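Local atomic coordinates of Exo-arabinanase (Penicillium chrysogenum, PDB entry 3A72), a protein that hydrolyses alpha-1,5-linked L-arabinan as an exo-acting glycosidase, probably releasing arabinobiose from the chain ends. Residues N42-P45 with A49-F52; T211-G216 with K296-G301; Q217-Y222 with G301-I306. All blocks are in the same frame, centred on the assembly; numbering follows the deposited sequence.

Contact 1. Residues N42-P45 with A49-F52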
# COMPACT_ATOMS: atom_id res chain seq x y z
N ASN A 42 1.23 -1.99 -14.24
CA ASN A 42 2.08 -2.27 -15.41
C ASN A 42 1.31 -1.84 -16.64
O ASN A 42 0.33 -2.51 -17.06
CB ASN A 42 2.41 -3.75 -15.37
CG ASN A 42 3.47 -4.18 -16.37
OD1 ASN A 42 3.16 -4.89 -17.42
ND2 ASN A 42 4.63 -3.82 -16.18
N TYR A 43 1.68 -0.71 -17.20
CA TYR A 43 0.89 -0.02 -18.25
C TYR A 43 1.31 -0.48 -19.64
O TYR A 43 1.76 0.26 -20.49
CB TYR A 43 1.01 1.48 -18.09
CG TYR A 43 0.39 2.05 -16.84
CD1 TYR A 43 -0.81 2.72 -16.89
CD2 TYR A 43 1.01 1.91 -15.58
CE1 TYR A 43 -1.42 3.26 -15.76
CE2 TYR A 43 0.39 2.45 -14.44
CZ TYR A 43 -0.82 3.10 -14.56
OH TYR A 43 -1.45 3.65 -13.46
N SER A 44 1.10 -1.76 -19.88
CA SER A 44 1.39 -2.38 -21.17
C SER A 44 0.30 -1.96 -22.17
O SER A 44 -0.85 -1.77 -21.84
CB SER A 44 1.53 -3.86 -21.02
OG SER A 44 0.35 -4.47 -20.48
N PRO A 45 0.68 -1.89 -23.47
CA PRO A 45 -0.35 -1.62 -24.48
C PRO A 45 -1.32 -2.76 -24.60
O PRO A 45 -0.97 -3.94 -24.50
CB PRO A 45 0.50 -1.52 -25.78
CG PRO A 45 1.88 -1.63 -25.45
CD PRO A 45 2.03 -2.05 -24.03
N ALA A 49 -5.33 -7.57 -22.16
CA ALA A 49 -5.62 -6.76 -20.97
C ALA A 49 -4.41 -6.72 -20.01
O ALA A 49 -3.67 -7.69 -19.86
CB ALA A 49 -6.83 -7.32 -20.23
N VAL A 50 -4.24 -5.57 -19.36
CA VAL A 50 -3.14 -5.41 -18.41
C VAL A 50 -3.25 -6.44 -17.27
O VAL A 50 -4.32 -6.96 -16.92
CB VAL A 50 -3.06 -3.97 -17.87
CG1 VAL A 50 -2.64 -3.00 -18.96
CG2 VAL A 50 -4.39 -3.55 -17.19
N TYR A 51 -2.08 -6.70 -16.67
CA TYR A 51 -1.91 -7.68 -15.62
C TYR A 51 -0.98 -7.13 -14.56
O TYR A 51 -0.27 -6.13 -14.79
CB TYR A 51 -1.33 -9.04 -16.23
CG TYR A 51 -0.03 -8.75 -16.97
CD1 TYR A 51 1.20 -8.64 -16.33
CD2 TYR A 51 -0.02 -8.56 -18.33
CE1 TYR A 51 2.37 -8.36 -16.97
CE2 TYR A 51 1.16 -8.27 -19.00
CZ TYR A 51 2.35 -8.17 -18.32
OH TYR A 51 3.50 -7.88 -19.01
N PHE A 52 -0.89 -7.79 -13.42
CA PHE A 52 0.11 -7.47 -12.40
C PHE A 52 1.28 -8.47 -12.47
O PHE A 52 1.08 -9.65 -12.23
CB PHE A 52 -0.47 -7.46 -11.01
CG PHE A 52 -1.51 -6.40 -10.75
CD1 PHE A 52 -1.29 -5.06 -11.10
CD2 PHE A 52 -2.71 -6.73 -10.13
CE1 PHE A 52 -2.27 -4.10 -10.83
CE2 PHE A 52 -3.66 -5.78 -9.85
CZ PHE A 52 -3.43 -4.46 -10.21
O HOH W 1 -1.24 -3.56 -14.35
O HOH W 2 0.22 -5.18 -17.80
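The side chain of Asn42 crosses that of Tyr51 at a slant, its amide plane 40° from the phenol ring, while Asn42 CB rests 3.6 Å from Tyr51 O. Tyr51 reaches back toward the facing segment because its CG stands between its own backbone N and carbonyl carbon (chi1 56°). Further along, Val50 CG1 pushes into the bend of 42-45, 3.6 Å from both Asn42 O and Ser44 O, with Ser44 OG nearly as near. That bend is an inverse gamma turn centred on Tyr43.

No clear direct hydrogen bond joins the segments; two waters do the work. Water 1 accepts from Asn42 N and is bonded to Tyr51 O, 2.8 Å away. Water 2 accepts from Tyr51 N, donates to Ser44 OG at 2.8 Å and also bonds Asn42 O. It lies 3.3 Å above the plane of the Tyr51 ring, over its centre, so the ring lids it.

The pair forms the base of the loop joining strands 36-42 and 52-57, the middle strands of a four-stranded propeller blade. The side chain of Val50 is about 11 Å from a bound arabinofuranose and packs on Arg80 of strand 79-80, and His71 meets the Tyr51 ring.

Contact 2. Residues T211-G216 with K296-G301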
# COMPACT_ATOMS: atom_id res chain seq x y z
N THR A 211 0.16 -0.44 10.20
CA THR A 211 1.19 -1.30 10.80
C THR A 211 0.87 -1.50 12.27
O THR A 211 0.52 -0.57 12.99
CB THR A 211 2.60 -0.74 10.55
OG1 THR A 211 3.58 -1.74 10.94
CG2 THR A 211 2.96 0.50 11.30
N LYS A 212 1.02 -2.75 12.75
CA LYS A 212 0.78 -3.06 14.14
C LYS A 212 2.01 -2.75 14.99
O LYS A 212 3.15 -3.12 14.65
CB LYS A 212 0.42 -4.55 14.27
CG LYS A 212 -0.10 -4.90 15.65
CD LYS A 212 -0.54 -6.36 15.73
CE LYS A 212 -1.24 -6.65 17.07
NZ LYS A 212 -1.61 -8.07 17.14
N LEU A 213 1.81 -2.10 16.12
CA LEU A 213 2.86 -1.72 17.03
C LEU A 213 3.03 -2.75 18.14
O LEU A 213 2.11 -3.55 18.41
CB LEU A 213 2.50 -0.36 17.64
CG LEU A 213 2.27 0.77 16.61
CD1 LEU A 213 2.01 2.09 17.31
CD2 LEU A 213 3.41 0.88 15.62
N PRO A 214 4.17 -2.76 18.80
CA PRO A 214 4.48 -3.85 19.76
C PRO A 214 3.65 -3.83 21.04
O PRO A 214 3.67 -4.81 21.76
CB PRO A 214 5.99 -3.65 20.05
CG PRO A 214 6.21 -2.16 19.78
CD PRO A 214 5.37 -1.94 18.53
N ASN A 215 2.95 -2.73 21.32
CA ASN A 215 2.06 -2.66 22.46
C ASN A 215 0.61 -2.98 22.11
O ASN A 215 -0.27 -2.80 22.94
CB ASN A 215 2.12 -1.28 23.09
CG ASN A 215 1.57 -0.18 22.18
OD1 ASN A 215 1.29 -0.46 21.00
ND2 ASN A 215 1.37 1.01 22.71
N GLY A 216 0.37 -3.48 20.91
CA GLY A 216 -0.97 -3.87 20.47
C GLY A 216 -1.77 -2.77 19.82
O GLY A 216 -2.85 -3.01 19.32
N LYS A 296 10.46 6.78 17.43
CA LYS A 296 10.92 5.76 18.39
C LYS A 296 10.04 5.75 19.63
O LYS A 296 10.42 5.12 20.63
CB LYS A 296 12.38 6.02 18.74
CG LYS A 296 13.29 5.82 17.55
CD LYS A 296 14.76 5.92 17.95
CE LYS A 296 15.70 5.64 16.80
NZ LYS A 296 17.10 5.49 17.38
N ALA A 297 8.92 6.45 19.59
CA ALA A 297 8.02 6.59 20.73
C ALA A 297 6.58 6.26 20.35
O ALA A 297 5.63 6.88 20.84
CB ALA A 297 8.14 7.97 21.32
N LEU A 298 6.42 5.27 19.46
CA LEU A 298 5.09 4.73 19.15
C LEU A 298 4.14 5.79 18.57
O LEU A 298 2.92 5.62 18.62
CB LEU A 298 4.47 4.02 20.37
CG LEU A 298 5.33 2.86 20.90
CD1 LEU A 298 4.81 2.38 22.25
CD2 LEU A 298 5.38 1.73 19.88
N GLY A 299 4.69 6.83 17.94
CA GLY A 299 3.85 7.88 17.39
C GLY A 299 3.70 9.09 18.28
O GLY A 299 3.04 10.08 17.89
N GLU A 300 4.31 9.10 19.47
CA GLU A 300 4.35 10.29 20.32
C GLU A 300 5.29 11.33 19.79
O GLU A 300 6.25 11.06 19.07
CB GLU A 300 4.80 9.91 21.75
CG GLU A 300 3.83 8.97 22.47
CD GLU A 300 4.18 8.77 23.93
OE1 GLU A 300 5.41 8.73 24.27
OE2 GLU A 300 3.26 8.60 24.75
N GLY A 301 5.06 12.57 20.21
CA GLY A 301 5.99 13.65 19.90
C GLY A 301 6.06 13.98 18.42
O GLY A 301 5.07 13.98 17.72
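Leu298 spreads its two methyls between Asn215 and Pro214 because its CG lies anti to the carbonyl carbon (chi1 -59°) and its outer torsion is extended. CD1 goes to the amide of Asn215, 3.7 Å from ND2; CD2 goes to the proline ring, 3.9 Å from Pro214 CD. The Asn215 amide meets the methyl from the opposite direction, its CG set between the backbone N and the carbonyl carbon (chi1 67°), whereas the proline ring and the leucine lie aslant to one another. Leu213 adds the inner wall: its CB is 4.2 Å from Leu298 CD2, and its CD1 comes 3.9 Å from Leu298 O.

Both sides are beta turns. Leu213 to Gly216 is a type I turn, closed by Gly216 N to Leu213 O, in the hairpin between strands 204-212 and 218-225. Ala297 to Glu300 is a type I' turn between strands 292-295 and 304-306, closed by Glu300 N to Ala297 O. Asn295 bonds this second turn's backbone at Ala297, Gly299 and Glu300. The contact joins turns of two propeller blades, and Tyr239, from the blade of 204-212 and 218-225, adds a polar link through its OH to Gly299 O.

No hydrogen bond runs between the two segments, and Asn215 ND2 is bonded to Gln217 OE1 within its own hairpin. Between these two turns the contact is nondirectional van der Waals packing, largely by Leu298.

Contact 3. Residues Q217-Y222 with G301-I306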
# COMPACT_ATOMS: atom_id res chain seq x y z
N GLN A 217 -1.28 -1.53 19.84
CA GLN A 217 -1.93 -0.50 19.01
C GLN A 217 -1.64 -0.71 17.54
O GLN A 217 -0.59 -1.23 17.18
CB GLN A 217 -1.39 0.88 19.41
CG GLN A 217 -1.77 1.33 20.80
CD GLN A 217 -1.30 2.74 21.05
OE1 GLN A 217 -0.10 2.98 21.15
NE2 GLN A 217 -2.24 3.68 21.07
N TYR A 218 -2.58 -0.31 16.71
CA TYR A 218 -2.41 -0.25 15.27
C TYR A 218 -2.26 1.19 14.88
O TYR A 218 -3.02 2.07 15.32
CB TYR A 218 -3.60 -0.87 14.53
CG TYR A 218 -3.75 -2.36 14.77
CD1 TYR A 218 -3.30 -3.28 13.82
CD2 TYR A 218 -4.32 -2.85 15.94
CE1 TYR A 218 -3.44 -4.64 14.03
CE2 TYR A 218 -4.45 -4.21 16.14
CZ TYR A 218 -4.02 -5.11 15.22
OH TYR A 218 -4.15 -6.46 15.43
N PHE A 219 -1.25 1.44 14.03
CA PHE A 219 -0.93 2.75 13.44
C PHE A 219 -1.52 2.79 12.03
O PHE A 219 -1.06 2.06 11.15
CB PHE A 219 0.58 2.92 13.45
CG PHE A 219 1.11 4.19 12.89
CD1 PHE A 219 1.30 5.29 13.73
CD2 PHE A 219 1.45 4.35 11.55
CE1 PHE A 219 1.77 6.48 13.22
CE2 PHE A 219 1.95 5.54 11.06
CZ PHE A 219 2.12 6.61 11.90
N TYR A 220 -2.56 3.58 11.87
CA TYR A 220 -3.32 3.73 10.63
C TYR A 220 -2.95 5.06 10.03
O TYR A 220 -3.31 6.10 10.63
CB TYR A 220 -4.80 3.60 10.97
CG TYR A 220 -5.81 3.81 9.88
CD1 TYR A 220 -6.51 2.72 9.33
CD2 TYR A 220 -6.13 5.05 9.39
CE1 TYR A 220 -7.45 2.91 8.32
CE2 TYR A 220 -7.06 5.25 8.40
CZ TYR A 220 -7.72 4.19 7.87
OH TYR A 220 -8.66 4.45 6.91
N VAL A 221 -2.26 5.10 8.91
CA VAL A 221 -1.78 6.33 8.30
C VAL A 221 -2.51 6.52 6.97
O VAL A 221 -2.91 5.59 6.28
CB VAL A 221 -0.25 6.30 8.14
CG1 VAL A 221 0.23 5.33 7.06
CG2 VAL A 221 0.34 7.70 7.91
N TYR A 222 -2.68 7.81 6.63
CA TYR A 222 -3.40 8.19 5.42
C TYR A 222 -2.97 9.59 5.00
O TYR A 222 -2.38 10.34 5.77
CB TYR A 222 -4.88 8.15 5.67
CG TYR A 222 -5.49 8.98 6.79
CD1 TYR A 222 -6.16 10.16 6.55
CD2 TYR A 222 -5.41 8.52 8.10
CE1 TYR A 222 -6.74 10.89 7.58
CE2 TYR A 222 -6.03 9.22 9.13
CZ TYR A 222 -6.68 10.40 8.88
OH TYR A 222 -7.30 11.04 9.94
N GLY A 301 5.06 12.57 20.21
CA GLY A 301 5.99 13.65 19.90
C GLY A 301 6.06 13.98 18.42
O GLY A 301 5.07 13.98 17.72
N GLU A 302 7.27 14.31 17.99
CA GLU A 302 7.58 14.67 16.63
C GLU A 302 8.43 13.58 15.99
O GLU A 302 9.10 12.78 16.65
CB GLU A 302 8.31 15.99 16.56
CG GLU A 302 7.42 17.13 17.06
CD GLU A 302 8.04 18.46 17.11
OE1 GLU A 302 9.29 18.52 16.95
OE2 GLU A 302 7.30 19.48 17.44
N TRP A 303 8.42 13.55 14.67
CA TRP A 303 9.11 12.60 13.86
C TRP A 303 10.44 13.15 13.39
O TRP A 303 10.58 14.35 13.14
CB TRP A 303 8.23 12.26 12.61
CG TRP A 303 6.99 11.53 13.03
CD1 TRP A 303 5.96 12.04 13.80
CD2 TRP A 303 6.65 10.16 12.75
NE1 TRP A 303 5.00 11.04 14.01
CE2 TRP A 303 5.42 9.90 13.37
CE3 TRP A 303 7.30 9.14 12.01
CZ2 TRP A 303 4.81 8.65 13.30
CZ3 TRP A 303 6.69 7.91 11.94
CH2 TRP A 303 5.46 7.68 12.57
N THR A 304 11.43 12.27 13.28
CA THR A 304 12.76 12.65 12.83
C THR A 304 12.91 12.33 11.36
O THR A 304 12.72 11.18 10.93
CB THR A 304 13.84 11.92 13.60
OG1 THR A 304 13.70 12.23 15.01
CG2 THR A 304 15.25 12.36 13.18
N GLU A 305 13.26 13.34 10.57
CA GLU A 305 13.54 13.17 9.14
C GLU A 305 14.96 12.65 8.98
O GLU A 305 15.91 13.24 9.52
CB GLU A 305 13.37 14.50 8.44
CG GLU A 305 13.42 14.40 6.93
CD GLU A 305 12.95 15.64 6.18
OE1 GLU A 305 12.95 16.72 6.83
OE2 GLU A 305 12.64 15.56 4.99
N ILE A 306 15.12 11.57 8.20
CA ILE A 306 16.42 10.98 7.95
C ILE A 306 16.65 10.84 6.48
O ILE A 306 15.68 10.72 5.68
CB ILE A 306 16.58 9.59 8.65
CG1 ILE A 306 15.70 8.51 8.07
CG2 ILE A 306 16.42 9.71 10.15
CD1 ILE A 306 16.00 7.11 8.54
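Phe219 and Trp303 meet as an oblique aromatic pair, with planes 45° apart and 5.7 Å between the centroids of the phenyl ring and the indole six-membered ring, a geometry neither stacked nor edge-to-face. The touching atoms are the far end of the phenyl ring, CE1 and CZ, and the benzo corner of the indole. Phe219 CZ is 3.6 Å from Trp303 CH2, and Phe219 CE1 is 3.7 Å from Trp303 CZ2. The two side chains arrive from opposite directions: with CG anti to the backbone N (chi1 180°), Phe219 extends from its strand toward the indole, which swings to meet it from its own backbone.

The backbones stay well apart, because the residues belong to adjacent blades of the six-bladed beta-propeller of the sialidase type. Phe219 is on strand 218-225, the second strand of its blade; Trp303 lies at the strand 304-306 end of the next blade. Ile282 and Val284 of strand 281-285 touch both rings, making the pair part of the buried hydrophobic packing between the blades.

Tyr239, on the strand beside that of Phe219, adds a third ring. Its plane lies about 35° from that of Phe219, and its OH takes the hydrogen bond of Trp303 NE1. This satisfies the one polar atom of the buried indole and helps fix the rotation of the ring system, while Leu256 packs against Trp303 from the loop that links the blades.

How the contacts relate
Contact 1 comes first along the chain and is local: it closes the loop between strands 36-42 and 52-57, with three residues between its segments. Contacts 2 and 3 follow and are long-range, each spanning about 80 residues. Their segments alternate, 211-216, 217-222, 296-301 and 301-306, so the two cross rather than nest, and they share Gly301. Their centres lie 8 Å apart, and Thr211 O probably bonds Phe219 N where strands 204-212 and 218-225 pair. Together they tie the blade of those strands to the blade ending in 304-306. Contact 1 lies on the opposite side of the chain's centre from both, its own centre 38 Å from that of contact 2.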